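Local coordinates for Red carotenoid protein (RCP) (Nostoc sp., PDB 5FCY) that binds carotenoids such as beta-carotene as a soluble, all-helical cyanobacterial protein and is probably involved in photoprotection, at residues L21-Q26 against L74-I79. Residues are numbered along the deposited sequence; the frame is centred on the assembly and turned at random.
With BCR (beta-carotene), chain B.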
ATOM      1  N   LEU A  21      10.590  -5.092   5.927  1.00 42.09           N
ATOM      2  CA  LEU A  21       9.763  -6.273   6.092  1.00 41.21           C
ATOM      3  C   LEU A  21       9.658  -7.037   4.774  1.00 41.40           C
ATOM      4  O   LEU A  21       9.992  -6.530   3.700  1.00 41.59           O
ATOM      5  CB  LEU A  21       8.370  -5.881   6.582  1.00 41.23           C
ATOM      6  CG  LEU A  21       8.304  -4.887   7.744  1.00 42.85           C
ATOM      7  CD1 LEU A  21       6.852  -4.559   8.076  1.00 41.97           C
ATOM      8  CD2 LEU A  21       9.029  -5.429   8.970  1.00 45.21           C
ATOM      9  N   ASP A  22       9.193  -8.280   4.867  1.00 41.61           N
ATOM     10  CA  ASP A  22       8.852  -9.033   3.671  1.00 41.01           C
ATOM     11  C   ASP A  22       7.700  -8.350   2.937  1.00 40.37           C
ATOM     12  O   ASP A  22       6.900  -7.618   3.525  1.00 39.72           O
ATOM     13  CB  ASP A  22       8.479 -10.473   4.030  1.00 41.20           C
ATOM     14  CG  ASP A  22       9.652 -11.261   4.595  1.00 42.96           C
ATOM     15  OD1 ASP A  22      10.799 -11.023   4.158  1.00 43.53           O
ATOM     16  OD2 ASP A  22       9.426 -12.120   5.475  1.00 44.48           O
ATOM     17  N   VAL A  23       7.627  -8.595   1.626  1.00 41.66           N
ATOM     18  CA  VAL A  23       6.631  -7.927   0.789  1.00 40.94           C
ATOM     19  C   VAL A  23       5.226  -8.192   1.313  1.00 40.02           C
ATOM     20  O   VAL A  23       4.413  -7.271   1.456  1.00 39.58           O
ATOM     21  CB  VAL A  23       6.779  -8.372  -0.677  1.00 43.09           C
ATOM     22  CG1 VAL A  23       5.681  -7.762  -1.541  1.00 42.71           C
ATOM     23  CG2 VAL A  23       8.138  -7.970  -1.200  1.00 45.67           C
ATOM     24  N   ASP A  24       4.912  -9.458   1.589  1.00 39.55           N
ATOM     25  CA  ASP A  24       3.594  -9.787   2.120  1.00 40.37           C
ATOM     26  C   ASP A  24       3.392  -9.183   3.503  1.00 39.98           C
ATOM     27  O   ASP A  24       2.293  -8.724   3.830  1.00 39.90           O
ATOM     28  CB  ASP A  24       3.412 -11.301   2.158  1.00 41.59           C
ATOM     29  CG  ASP A  24       3.091 -11.885   0.795  1.00 42.57           C
ATOM     30  OD1 ASP A  24       2.905 -11.101  -0.159  1.00 42.69           O
ATOM     31  OD2 ASP A  24       3.010 -13.128   0.683  1.00 43.10           O
ATOM     32  N   GLU A  25       4.441  -9.175   4.326  1.00 40.30           N
ATOM     33  CA  GLU A  25       4.358  -8.519   5.626  1.00 40.50           C
ATOM     34  C   GLU A  25       4.062  -7.032   5.469  1.00 39.78           C
ATOM     35  O   GLU A  25       3.284  -6.459   6.240  1.00 39.25           O
ATOM     36  CB  GLU A  25       5.662  -8.728   6.397  1.00 41.49           C
ATOM     37  CG  GLU A  25       5.607  -8.308   7.855  1.00 42.92           C
ATOM     38  CD  GLU A  25       4.746  -9.231   8.693  1.00 45.13           C
ATOM     39  OE1 GLU A  25       4.211 -10.213   8.137  1.00 45.12           O
ATOM     40  OE2 GLU A  25       4.606  -8.977   9.907  1.00 46.58           O
ATOM     41  N   GLN A  26       4.679  -6.390   4.473  1.00 39.20           N
ATOM     42  CA  GLN A  26       4.407  -4.981   4.209  1.00 38.92           C
ATOM     43  C   GLN A  26       2.942  -4.769   3.857  1.00 39.02           C
ATOM     44  O   GLN A  26       2.288  -3.862   4.382  1.00 38.85           O
ATOM     45  CB  GLN A  26       5.303  -4.474   3.076  1.00 38.23           C
ATOM     46  CG  GLN A  26       6.779  -4.357   3.434  1.00 38.91           C
ATOM     47  CD  GLN A  26       7.596  -3.650   2.363  1.00 38.33           C
ATOM     48  OE1 GLN A  26       7.252  -2.553   1.926  1.00 37.28           O
ATOM     49  NE2 GLN A  26       8.685  -4.280   1.939  1.00 38.83           N
ATOM     50  N   LEU A  74       0.700  -7.739  -8.828  1.00 45.93           N
ATOM     51  CA  LEU A  74       0.959  -6.330  -9.106  1.00 44.61           C
ATOM     52  C   LEU A  74       1.384  -5.595  -7.841  1.00 42.72           C
ATOM     53  O   LEU A  74       2.411  -4.907  -7.825  1.00 41.83           O
ATOM     54  CB  LEU A  74      -0.281  -5.671  -9.709  1.00 44.57           C
ATOM     55  CG  LEU A  74      -0.144  -4.163  -9.946  1.00 43.27           C
ATOM     56  CD1 LEU A  74       0.825  -3.880 -11.084  1.00 42.64           C
ATOM     57  CD2 LEU A  74      -1.495  -3.542 -10.216  1.00 44.57           C
ATOM     58  N   GLN A  75       0.594  -5.717  -6.773  1.00 42.86           N
ATOM     59  CA  GLN A  75       0.913  -5.015  -5.535  1.00 41.88           C
ATOM     60  C   GLN A  75       2.295  -5.406  -5.028  1.00 41.21           C
ATOM     61  O   GLN A  75       3.071  -4.550  -4.594  1.00 40.44           O
ATOM     62  CB  GLN A  75      -0.155  -5.303  -4.481  1.00 41.13           C
ATOM     63  CG  GLN A  75      -1.556  -4.915  -4.915  1.00 41.52           C
ATOM     64  CD  GLN A  75      -2.603  -5.250  -3.873  1.00 42.72           C
ATOM     65  OE1 GLN A  75      -2.603  -4.697  -2.772  1.00 42.24           O
ATOM     66  NE2 GLN A  75      -3.502  -6.166  -4.215  1.00 44.58           N
ATOM     67  N   ARG A  76       2.621  -6.699  -5.081  1.00 42.84           N
ATOM     68  CA  ARG A  76       3.980  -7.138  -4.782  1.00 43.35           C
ATOM     69  C   ARG A  76       4.982  -6.479  -5.720  1.00 42.94           C
ATOM     70  O   ARG A  76       6.016  -5.960  -5.284  1.00 42.29           O
ATOM     71  CB  ARG A  76       4.076  -8.657  -4.894  1.00 45.19           C
ATOM     72  CG  ARG A  76       3.166  -9.423  -3.956  1.00 45.18           C
ATOM     73  CD  ARG A  76       3.148 -10.896  -4.319  1.00 46.30           C
ATOM     74  NE  ARG A  76       2.822 -11.748  -3.180  1.00 45.75           N
ATOM     75  CZ  ARG A  76       2.779 -13.075  -3.231  1.00 45.03           C
ATOM     76  NH1 ARG A  76       3.038 -13.706  -4.367  1.00 46.10           N
ATOM     77  NH2 ARG A  76       2.475 -13.773  -2.148  1.00 44.42           N
ATOM     78  N   ASP A  77       4.693  -6.501  -7.025  1.00 42.91           N
ATOM     79  CA  ASP A  77       5.602  -5.919  -8.006  1.00 43.16           C
ATOM     80  C   ASP A  77       5.788  -4.422  -7.789  1.00 42.31           C
ATOM     81  O   ASP A  77       6.851  -3.879  -8.107  1.00 42.01           O
ATOM     82  CB  ASP A  77       5.084  -6.190  -9.418  1.00 43.72           C
ATOM     83  CG  ASP A  77       5.266  -7.638  -9.843  1.00 45.30           C
ATOM     84  OD1 ASP A  77       6.150  -8.324  -9.288  1.00 46.99           O
ATOM     85  OD2 ASP A  77       4.526  -8.091 -10.740  1.00 45.85           O
ATOM     86  N   LEU A  78       4.774  -3.736  -7.253  1.00 41.40           N
ATOM     87  CA  LEU A  78       4.931  -2.315  -6.960  1.00 40.68           C
ATOM     88  C   LEU A  78       5.882  -2.101  -5.790  1.00 40.07           C
ATOM     89  O   LEU A  78       6.685  -1.161  -5.800  1.00 39.82           O
ATOM     90  CB  LEU A  78       3.572  -1.677  -6.667  1.00 40.28           C
ATOM     91  CG  LEU A  78       2.540  -1.665  -7.798  1.00 39.39           C
ATOM     92  CD1 LEU A  78       1.303  -0.898  -7.363  1.00 38.75           C
ATOM     93  CD2 LEU A  78       3.111  -1.082  -9.081  1.00 39.07           C
ATOM     94  N   ILE A  79       5.809  -2.963  -4.773  1.00 40.56           N
ATOM     95  CA  ILE A  79       6.705  -2.831  -3.630  1.00 40.65           C
ATOM     96  C   ILE A  79       8.119  -3.248  -4.011  1.00 41.49           C
ATOM     97  O   ILE A  79       9.097  -2.705  -3.483  1.00 41.26           O
ATOM     98  CB  ILE A  79       6.165  -3.647  -2.439  1.00 40.53           C
ATOM     99  CG1 ILE A  79       4.831  -3.056  -1.964  1.00 39.43           C
ATOM    100  CG2 ILE A  79       7.186  -3.677  -1.294  1.00 39.45           C
ATOM    101  CD1 ILE A  79       4.193  -3.778  -0.792  1.00 38.58           C
TER
HETATM  102  C1  BCR B 201      -1.909 -12.474   0.542  1.00 47.63           C
HETATM  103  C2  BCR B 201      -1.710 -13.696   1.436  1.00 46.46           C
HETATM  104  C3  BCR B 201      -0.427 -13.661   2.261  1.00 46.42           C
HETATM  105  C4  BCR B 201      -0.059 -12.239   2.666  1.00 46.21           C
HETATM  106  C5  BCR B 201      -1.261 -11.335   2.546  1.00 47.04           C
HETATM  107  C6  BCR B 201      -1.822 -11.191   1.346  1.00 46.71           C
HETATM  108  C7  BCR B 201      -2.349  -9.907   0.778  1.00 46.24           C
HETATM  109  C8  BCR B 201      -2.331  -8.692   1.367  1.00 46.34           C
HETATM  110  C9  BCR B 201      -2.885  -7.481   0.691  1.00 45.73           C
HETATM  111  C10 BCR B 201      -2.884  -6.297   1.357  1.00 44.88           C
HETATM  112  C11 BCR B 201      -3.389  -5.021   0.819  1.00 45.38           C
HETATM  113  C33 BCR B 201      -1.803 -10.699   3.781  1.00 48.18           C
HETATM  114  C31 BCR B 201      -3.264 -12.632  -0.146  1.00 48.20           C
HETATM  115  C32 BCR B 201      -0.793 -12.463  -0.488  1.00 48.49           C
HETATM  116  C34 BCR B 201      -3.428  -7.630  -0.706  1.00 45.94           C
HETATM  117  C12 BCR B 201      -3.321  -3.901   1.559  1.00 45.32           C
HETATM  118  C13 BCR B 201      -3.804  -2.583   1.071  1.00 45.46           C
HETATM  119  C14 BCR B 201      -3.703  -1.502   1.891  1.00 44.90           C
HETATM  120  C15 BCR B 201      -4.131  -0.139   1.544  1.00 44.04           C
HETATM  121  C16 BCR B 201      -4.020   0.879   2.411  1.00 44.19           C
HETATM  122  C17 BCR B 201      -4.466   2.222   2.009  1.00 44.43           C
HETATM  123  C18 BCR B 201      -4.409   3.311   2.803  1.00 44.65           C
HETATM  124  C19 BCR B 201      -4.890   4.598   2.232  1.00 44.35           C
HETATM  125  C20 BCR B 201      -4.824   5.775   2.867  1.00 44.61           C
HETATM  126  C21 BCR B 201      -5.321   6.993   2.209  1.00 44.99           C
HETATM  127  C22 BCR B 201      -5.316   8.202   2.803  1.00 44.69           C
HETATM  128  C23 BCR B 201      -5.874   9.355   2.040  1.00 45.32           C
HETATM  129  C24 BCR B 201      -6.023  10.578   2.566  1.00 46.00           C
HETATM  130  C25 BCR B 201      -6.597  11.737   1.822  1.00 47.62           C
HETATM  131  C26 BCR B 201      -7.079  11.658   0.580  1.00 47.67           C
HETATM  132  C27 BCR B 201      -6.466  12.531  -0.490  1.00 47.13           C
HETATM  133  C28 BCR B 201      -5.881  13.779   0.158  1.00 47.13           C
HETATM  134  C29 BCR B 201      -6.686  14.193   1.385  1.00 46.08           C
HETATM  135  C30 BCR B 201      -6.672  13.108   2.461  1.00 46.68           C
HETATM  136  C35 BCR B 201      -4.368  -2.514  -0.321  1.00 45.98           C
HETATM  137  C36 BCR B 201      -3.874   3.183   4.202  1.00 45.66           C
HETATM  138  C37 BCR B 201      -4.776   8.308   4.202  1.00 44.79           C
HETATM  139  C38 BCR B 201      -8.276  10.802   0.249  1.00 47.33           C
HETATM  140  C39 BCR B 201      -7.952  13.167   3.282  1.00 46.53           C
HETATM  141  C40 BCR B 201      -5.482  13.364   3.379  1.00 45.95           C
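Arg76 meets Asp24 side-on in a two-bond salt bridge: NE donates to OD1 at 3.1 Å (N-H...O 151°) and NH2 to OD2 at 3.0 Å, each oxygen accepting through its syn lone pair. Carboxylate and guanidinium planes are turned 27° apart, and the tilt falls mainly on the NH2 bond: OD1 lies in the guanidinium plane, whereas OD2 is tilted out of it. Both ends of this bridge border the carotenoid, with Asp24 CB 3.6 Å from C4 of the beta-carotene end ring and Arg76 NH2 near methyl C32. A leucine in place of Arg76 would probably leave the Asp24 carboxylate without its charged mate and free to turn beside that ring. Val23 CG1, anti to the backbone N (chi1 176°), packs 3.7 Å from Arg76 CA. One turn on, Ile79 CG2 sits against the Gln26 amide, 3.4 Å from OE1. That amide is held at both ends, NE2 donating to Leu21 O at 3.1 Å and OE1 hydrogen-bonded to Tyr149 OH of helix 139-150. The contact thus joins the start of helix 23-35 to the end of helix 68-79 at one end of the carotenoid pocket, in the all-helical fold of the orange carotenoid protein N-terminal domain, while Gln75 and Leu78 pack on helix 95-110.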